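Local structure of Myo-inositol-1-phosphate synthase-related protein (Thermotoga maritima MSB8, 3CIN) at residues A[112-117]-A[125-130]; A[27-32]-A[58-63]. The protein is related to the myo-inositol-1-phosphate synthases and binds nicotinamide-adenine-dinucleotide on a Rossmann-type domain. All blocks are in the same frame, centred on the assembly; numbering follows the deposited sequence.

Interaction 1: A[112-117]-A[125-130]; sequences EGLEDS and DTLVKE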
ATOM      1  N   GLU A 112     -16.097  39.947  -2.675  1.00 34.64           N
ATOM      2  CA  GLU A 112     -15.992  41.391  -2.516  1.00 37.17           C
ATOM      3  C   GLU A 112     -14.646  41.817  -1.956  1.00 37.14           C
ATOM      4  O   GLU A 112     -13.993  41.104  -1.190  1.00 33.92           O
ATOM      5  CB  GLU A 112     -17.131  41.964  -1.692  1.00 41.64           C
ATOM      6  CG  GLU A 112     -17.680  41.130  -0.617  1.00 46.25           C
ATOM      7  CD  GLU A 112     -18.897  41.790   0.035  1.00 47.49           C
ATOM      8  OE1 GLU A 112     -19.913  41.991  -0.678  1.00 67.64           O
ATOM      9  OE2 GLU A 112     -18.845  42.111   1.251  1.00 64.46           O
ATOM     10  N   GLY A 113     -14.227  43.001  -2.365  1.00 31.57           N
ATOM     11  CA  GLY A 113     -12.877  43.467  -2.122  1.00 31.89           C
ATOM     12  C   GLY A 113     -12.792  44.960  -2.036  1.00 29.13           C
ATOM     13  O   GLY A 113     -13.564  45.687  -2.682  1.00 29.24           O
ATOM     14  N   LEU A 114     -11.887  45.439  -1.208  1.00 31.80           N
ATOM     15  CA  LEU A 114     -11.645  46.884  -1.111  1.00 30.94           C
ATOM     16  C   LEU A 114     -11.377  47.476  -2.501  1.00 33.88           C
ATOM     17  O   LEU A 114     -11.842  48.563  -2.819  1.00 34.16           O
ATOM     18  CB  LEU A 114     -10.476  47.153  -0.160  1.00 32.32           C
ATOM     19  CG  LEU A 114     -10.722  46.898   1.318  1.00 33.50           C
ATOM     20  CD1 LEU A 114      -9.409  47.008   2.114  1.00 34.67           C
ATOM     21  CD2 LEU A 114     -11.770  47.930   1.804  1.00 36.15           C
ATOM     22  N   GLU A 115     -10.702  46.734  -3.367  1.00 30.69           N
ATOM     23  CA  GLU A 115     -10.175  47.327  -4.619  1.00 33.58           C
ATOM     24  C   GLU A 115     -11.269  47.433  -5.694  1.00 35.40           C
ATOM     25  O   GLU A 115     -11.020  47.910  -6.795  1.00 37.18           O
ATOM     26  CB  GLU A 115      -8.901  46.582  -5.093  1.00 31.28           C
ATOM     27  CG  GLU A 115      -9.112  45.289  -5.915  1.00 34.27           C
ATOM     28  CD  GLU A 115      -9.579  44.065  -5.138  1.00 35.97           C
ATOM     29  OE1 GLU A 115      -9.945  44.177  -3.952  1.00 33.69           O
ATOM     30  OE2 GLU A 115      -9.591  42.975  -5.775  1.00 34.17           O
ATOM     31  N   ASP A 116     -12.484  47.001  -5.340  1.00 34.82           N
ATOM     32  CA  ASP A 116     -13.697  47.227  -6.137  1.00 35.57           C
ATOM     33  C   ASP A 116     -14.116  48.698  -6.107  1.00 35.70           C
ATOM     34  O   ASP A 116     -14.814  49.165  -7.005  1.00 34.82           O
ATOM     35  CB  ASP A 116     -14.867  46.435  -5.575  1.00 33.31           C
ATOM     36  CG  ASP A 116     -14.707  44.911  -5.724  1.00 39.80           C
ATOM     37  OD1 ASP A 116     -13.950  44.429  -6.592  1.00 41.66           O
ATOM     38  OD2 ASP A 116     -15.389  44.192  -4.977  1.00 44.52           O
ATOM     39  N   SER A 117     -13.718  49.422  -5.063  1.00 39.30           N
ATOM     40  CA  SER A 117     -14.118  50.817  -4.907  1.00 38.84           C
ATOM     41  C   SER A 117     -12.953  51.783  -4.773  1.00 39.05           C
ATOM     42  O   SER A 117     -13.163  52.978  -4.493  1.00 38.36           O
ATOM     43  CB  SER A 117     -14.996  50.926  -3.671  1.00 39.91           C
ATOM     44  OG  SER A 117     -14.227  50.722  -2.495  1.00 48.40           O
ATOM     45  N   ASP A 125      -3.464  51.282   2.032  1.00 31.99           N
ATOM     46  CA  ASP A 125      -3.522  52.280   3.108  1.00 33.42           C
ATOM     47  C   ASP A 125      -4.732  52.046   4.027  1.00 30.93           C
ATOM     48  O   ASP A 125      -4.657  52.239   5.226  1.00 33.43           O
ATOM     49  CB  ASP A 125      -3.587  53.666   2.519  1.00 35.24           C
ATOM     50  CG  ASP A 125      -2.286  54.098   1.890  1.00 42.90           C
ATOM     51  OD1 ASP A 125      -1.198  53.503   2.191  1.00 41.35           O
ATOM     52  OD2 ASP A 125      -2.355  55.037   1.077  1.00 45.93           O
ATOM     53  N   THR A 126      -5.845  51.631   3.460  1.00 30.91           N
ATOM     54  CA  THR A 126      -7.026  51.266   4.242  1.00 31.53           C
ATOM     55  C   THR A 126      -6.786  50.046   5.154  1.00 31.85           C
ATOM     56  O   THR A 126      -7.147  50.061   6.332  1.00 30.57           O
ATOM     57  CB  THR A 126      -8.249  50.943   3.324  1.00 34.66           C
ATOM     58  OG1 THR A 126      -8.602  52.092   2.554  1.00 37.83           O
ATOM     59  CG2 THR A 126      -9.435  50.513   4.174  1.00 30.43           C
ATOM     60  N   LEU A 127      -6.233  48.965   4.603  1.00 30.34           N
ATOM     61  CA  LEU A 127      -5.786  47.840   5.426  1.00 29.30           C
ATOM     62  C   LEU A 127      -4.867  48.273   6.560  1.00 28.81           C
ATOM     63  O   LEU A 127      -5.094  47.891   7.705  1.00 31.27           O
ATOM     64  CB  LEU A 127      -5.102  46.755   4.571  1.00 31.66           C
ATOM     65  CG  LEU A 127      -6.069  46.015   3.637  1.00 32.35           C
ATOM     66  CD1 LEU A 127      -5.212  45.135   2.700  1.00 29.01           C
ATOM     67  CD2 LEU A 127      -7.181  45.208   4.355  1.00 32.75           C
ATOM     68  N   VAL A 128      -3.858  49.065   6.266  1.00 29.42           N
ATOM     69  CA  VAL A 128      -2.888  49.485   7.257  1.00 30.33           C
ATOM     70  C   VAL A 128      -3.618  50.230   8.384  1.00 28.35           C
ATOM     71  O   VAL A 128      -3.377  49.967   9.554  1.00 29.81           O
ATOM     72  CB  VAL A 128      -1.748  50.330   6.629  1.00 31.31           C
ATOM     73  CG1 VAL A 128      -0.825  50.990   7.656  1.00 30.59           C
ATOM     74  CG2 VAL A 128      -0.910  49.480   5.648  1.00 35.50           C
ATOM     75  N   LYS A 129      -4.482  51.187   8.032  1.00 31.44           N
ATOM     76  CA  LYS A 129      -5.228  51.883   9.065  1.00 29.39           C
ATOM     77  C   LYS A 129      -6.066  50.925   9.942  1.00 30.15           C
ATOM     78  O   LYS A 129      -6.049  51.024  11.180  1.00 29.69           O
ATOM     79  CB  LYS A 129      -6.203  52.911   8.462  0.65 31.59           C
ATOM     80  CG  LYS A 129      -7.069  53.553   9.505  0.65 31.34           C
ATOM     81  N   GLU A 130      -6.793  49.997   9.307  1.00 29.71           N
ATOM     82  CA  GLU A 130      -7.547  48.983  10.091  1.00 30.28           C
ATOM     83  C   GLU A 130      -6.642  48.106  11.051  1.00 39.01           C
ATOM     84  O   GLU A 130      -6.944  47.871  12.239  1.00 27.28           O
ATOM     85  CB  GLU A 130      -8.380  48.064   9.155  1.00 32.60           C
ATOM     86  CG  GLU A 130      -9.579  48.745   8.507  1.00 34.70           C
ATOM     87  CD  GLU A 130     -10.197  47.969   7.330  1.00 41.97           C
ATOM     88  OE1 GLU A 130     -10.073  46.744   7.244  1.00 41.35           O
ATOM     89  OE2 GLU A 130     -10.854  48.595   6.485  1.00 55.87           O
TER
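Leu114 meets Leu127 and Thr126 across a short link between a loop and helix 120-134. Walking along 112-117, the first element is the turn that presents this leucine. Gly113 N donates to Asp116 OD2 over 3.1 Å. It reaches the carboxylate from above its plane, 58° out of it, and the N-H...O angle is only 140°. The bond is bent, but it links the two ends of the turn. Asp116 N also returns to Gly113 O in the backbone.

Leu114 starts the 3-10 turn 114-116 and carries the contact. Its first side-chain bond points toward the helix. CG lies beside the backbone N and anti to the carbonyl carbon (chi1 -71°), and with the extended chi2 this puts CD1 against Leu127. CD1 touches Leu127 CD2 at 3.6 Å and Leu127 CG at 3.8 Å, the two side chains running at a slant to each other. The same methyl lies 4.1 Å from Thr126 CG2. The threonine thus offers its methyl here, while its OG1 bonds to Glu122 O one turn back in the helix.

The Glu115 carboxylate accepts from the backbone N-H groups of His100 and Leu101, and Asp116 OD1 is bound to His100 NE2. Ser117 closes the turn: its N and its OG both donate to Leu114 O, at 3.0 Å and 3.2 Å.

Leu127 also packs on Tyr175 of helix 171-186, and Leu114 on Ala123 of helix 120-134. The contact itself is purely apolar. Its attraction is dispersion and burial of methyl groups, while the polar bonds within 112-117 set the shape of the turn.

Interaction 2: A[27-32]-A[58-63]; sequences TFVAGL and IKIVGS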
ATOM      1  N   THR A  27      -9.592  25.666  11.577  1.00 27.68           N
ATOM      2  CA  THR A  27      -9.073  24.575  12.397  1.00 29.78           C
ATOM      3  C   THR A  27      -8.066  25.140  13.414  1.00 29.40           C
ATOM      4  O   THR A  27      -8.073  24.718  14.577  1.00 30.44           O
ATOM      5  CB  THR A  27      -8.413  23.553  11.529  1.00 28.28           C
ATOM      6  OG1 THR A  27      -9.398  23.053  10.621  1.00 29.05           O
ATOM      7  CG2 THR A  27      -7.864  22.395  12.363  1.00 29.46           C
ATOM      8  N   PHE A  28      -7.235  26.078  12.984  1.00 30.81           N
ATOM      9  CA  PHE A  28      -6.307  26.819  13.883  1.00 27.38           C
ATOM     10  C   PHE A  28      -7.071  27.440  15.009  1.00 30.72           C
ATOM     11  O   PHE A  28      -6.723  27.282  16.180  1.00 31.55           O
ATOM     12  CB  PHE A  28      -5.575  27.892  13.063  1.00 29.68           C
ATOM     13  CG  PHE A  28      -4.737  28.836  13.861  1.00 30.60           C
ATOM     14  CD1 PHE A  28      -3.643  28.399  14.607  1.00 32.64           C
ATOM     15  CD2 PHE A  28      -5.006  30.196  13.820  1.00 34.68           C
ATOM     16  CE1 PHE A  28      -2.828  29.295  15.278  1.00 33.15           C
ATOM     17  CE2 PHE A  28      -4.211  31.112  14.516  1.00 37.52           C
ATOM     18  CZ  PHE A  28      -3.155  30.668  15.304  1.00 36.63           C
ATOM     19  N   VAL A  29      -8.165  28.104  14.682  1.00 29.37           N
ATOM     20  CA  VAL A  29      -8.934  28.814  15.719  1.00 30.00           C
ATOM     21  C   VAL A  29      -9.617  27.840  16.661  1.00 29.11           C
ATOM     22  O   VAL A  29      -9.597  27.996  17.902  1.00 29.31           O
ATOM     23  CB  VAL A  29      -9.919  29.862  15.118  1.00 30.26           C
ATOM     24  CG1 VAL A  29     -10.875  30.444  16.182  1.00 31.90           C
ATOM     25  CG2 VAL A  29      -9.116  31.006  14.391  1.00 25.76           C
ATOM     26  N   ALA A  30     -10.221  26.824  16.086  1.00 28.57           N
ATOM     27  CA  ALA A  30     -11.014  25.881  16.894  1.00 29.88           C
ATOM     28  C   ALA A  30     -10.080  25.053  17.794  1.00 30.01           C
ATOM     29  O   ALA A  30     -10.391  24.777  18.975  1.00 28.97           O
ATOM     30  CB  ALA A  30     -11.787  25.000  15.978  1.00 33.12           C
ATOM     31  N   GLY A  31      -8.963  24.630  17.220  1.00 28.67           N
ATOM     32  CA  GLY A  31      -7.956  23.870  17.964  1.00 30.72           C
ATOM     33  C   GLY A  31      -7.390  24.694  19.106  1.00 30.89           C
ATOM     34  O   GLY A  31      -7.234  24.206  20.243  1.00 30.17           O
ATOM     35  N   LEU A  32      -7.073  25.950  18.814  0.50 30.58           N
ATOM     36  CA  LEU A  32      -6.495  26.824  19.813  0.50 33.00           C
ATOM     37  C   LEU A  32      -7.474  27.061  20.950  0.50 33.28           C
ATOM     38  O   LEU A  32      -7.073  27.167  22.104  0.50 34.05           O
ATOM     39  CB  LEU A  32      -6.088  28.156  19.186  0.50 34.92           C
ATOM     40  CG  LEU A  32      -5.652  29.245  20.170  0.50 34.82           C
ATOM     41  CD1 LEU A  32      -4.534  28.725  21.037  0.50 35.32           C
ATOM     42  CD2 LEU A  32      -5.228  30.500  19.424  0.50 30.65           C
ATOM     43  N   ILE A  58      -2.280  33.489  23.151  1.00 30.39           N
ATOM     44  CA  ILE A  58      -2.473  33.748  21.729  1.00 28.59           C
ATOM     45  C   ILE A  58      -3.890  34.313  21.560  1.00 30.64           C
ATOM     46  O   ILE A  58      -4.873  33.648  21.922  1.00 31.10           O
ATOM     47  CB  ILE A  58      -2.315  32.484  20.936  1.00 30.24           C
ATOM     48  CG1 ILE A  58      -0.895  31.961  21.088  1.00 31.72           C
ATOM     49  CG2 ILE A  58      -2.666  32.714  19.469  1.00 27.38           C
ATOM     50  CD1 ILE A  58      -0.758  30.553  20.476  1.00 30.60           C
ATOM     51  N   LYS A  59      -4.003  35.561  21.088  1.00 28.73           N
ATOM     52  CA  LYS A  59      -5.302  36.233  20.934  1.00 29.07           C
ATOM     53  C   LYS A  59      -5.575  36.520  19.469  1.00 29.32           C
ATOM     54  O   LYS A  59      -4.775  37.183  18.821  1.00 28.37           O
ATOM     55  CB  LYS A  59      -5.348  37.556  21.741  1.00 31.66           C
ATOM     56  CG  LYS A  59      -6.738  38.238  21.650  1.00 31.99           C
ATOM     57  CD  LYS A  59      -6.806  39.593  22.315  1.00 32.79           C
ATOM     58  CE  LYS A  59      -8.237  40.128  22.306  1.00 38.27           C
ATOM     59  NZ  LYS A  59      -8.254  41.484  23.010  1.00 37.94           N
ATOM     60  N   ILE A  60      -6.709  36.052  18.946  1.00 28.94           N
ATOM     61  CA  ILE A  60      -7.107  36.375  17.568  1.00 27.83           C
ATOM     62  C   ILE A  60      -7.759  37.739  17.560  1.00 30.27           C
ATOM     63  O   ILE A  60      -8.873  37.920  18.142  1.00 30.30           O
ATOM     64  CB  ILE A  60      -8.082  35.339  16.942  1.00 28.18           C
ATOM     65  CG1 ILE A  60      -7.533  33.920  17.067  1.00 33.26           C
ATOM     66  CG2 ILE A  60      -8.366  35.660  15.526  1.00 30.40           C
ATOM     67  CD1 ILE A  60      -6.211  33.767  16.480  1.00 30.34           C
ATOM     68  N   VAL A  61      -7.088  38.724  16.964  1.00 27.44           N
ATOM     69  CA  VAL A  61      -7.644  40.089  16.885  1.00 28.09           C
ATOM     70  C   VAL A  61      -8.383  40.439  15.587  1.00 29.83           C
ATOM     71  O   VAL A  61      -9.007  41.490  15.478  1.00 30.52           O
ATOM     72  CB  VAL A  61      -6.555  41.151  17.182  1.00 28.59           C
ATOM     73  CG1 VAL A  61      -5.971  40.865  18.555  1.00 29.84           C
ATOM     74  CG2 VAL A  61      -5.468  41.145  16.084  1.00 29.46           C
ATOM     75  N   GLY A  62      -8.326  39.579  14.589  1.00 29.51           N
ATOM     76  CA  GLY A  62      -8.978  39.910  13.346  1.00 31.95           C
ATOM     77  C   GLY A  62      -8.943  38.784  12.361  1.00 30.59           C
ATOM     78  O   GLY A  62      -8.099  37.904  12.461  1.00 28.98           O
ATOM     79  N   SER A  63      -9.908  38.830  11.437  1.00 29.28           N
ATOM     80  CA  SER A  63     -10.026  37.857  10.389  1.00 28.55           C
ATOM     81  C   SER A  63     -10.583  38.536   9.152  1.00 29.23           C
ATOM     82  O   SER A  63     -11.576  39.227   9.225  1.00 28.95           O
ATOM     83  CB  SER A  63     -10.947  36.726  10.836  1.00 28.07           C
ATOM     84  OG  SER A  63     -11.085  35.730   9.861  1.00 32.82           O
TER
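The Phe28 ring is the one flat group that touches across this contact. Ile60 CD1 approaches it obliquely and meets CE2 at 3.9 Å. Leu336 and Val337 of helix 328-348 also pack on the Phe28 side chain. CG of Phe28 is anti to its backbone N (chi1 172°), and this swings the end of the ring nearer the strand than its first bond suggests.

Val29, the next residue, meets the same isoleucine nearer its backbone: its CG2 lies 4.3 Å from Ile60 CG1. Ile60 is thus touched by two successive helix residues, one at its terminal methyl and one at CG1.

This is the packing of helix on sheet in a beta-alpha-beta unit, formed by strand 14-19, helix 23-36 and strand 58-65. It is the classical opening of a Rossmann fold. The segment axes come within 10.6 Å and their directions differ by 139°, as expected when the helix runs back across two parallel strands.

One turn on, Leu32 reaches Ile58. Leu32 CD2 sits 3.4 Å from Ile58 CG2, tighter than usual van der Waals contact, and 3.8 Å from Ile58 CB. Leu32 is modelled in two conformers, so this closeness is doubtful. Ile58 and Ile60 both point toward the helix, as alternate strand residues do, while Lys59 between them points away. Val340 of helix 328-348 covers Ile58 further.

Interaction 2 comes first along the chain and closes before interaction 1 opens. Their centres lie 22 Å apart, and their nearest atoms, about 7 Å apart, do not touch. Both belong to the region around the parallel sheet. Interaction 2 packs helix 23-36 on strand 58-65, inside the first beta-alpha-beta unit. Interaction 1 follows strand 96-97, which neighbours 58-65 at the edge of the sheet, and joins the loop to helix 120-134. Glu130 OE1 and Tyr64 OH are hydrogen-bonded, which ties that helix to strand 58-65. Leu127 and Phe28 lie about 8 and 9 Å from the bound nicotinamide-adenine-dinucleotide, so both contacts pack parts of the framework near the dinucleotide.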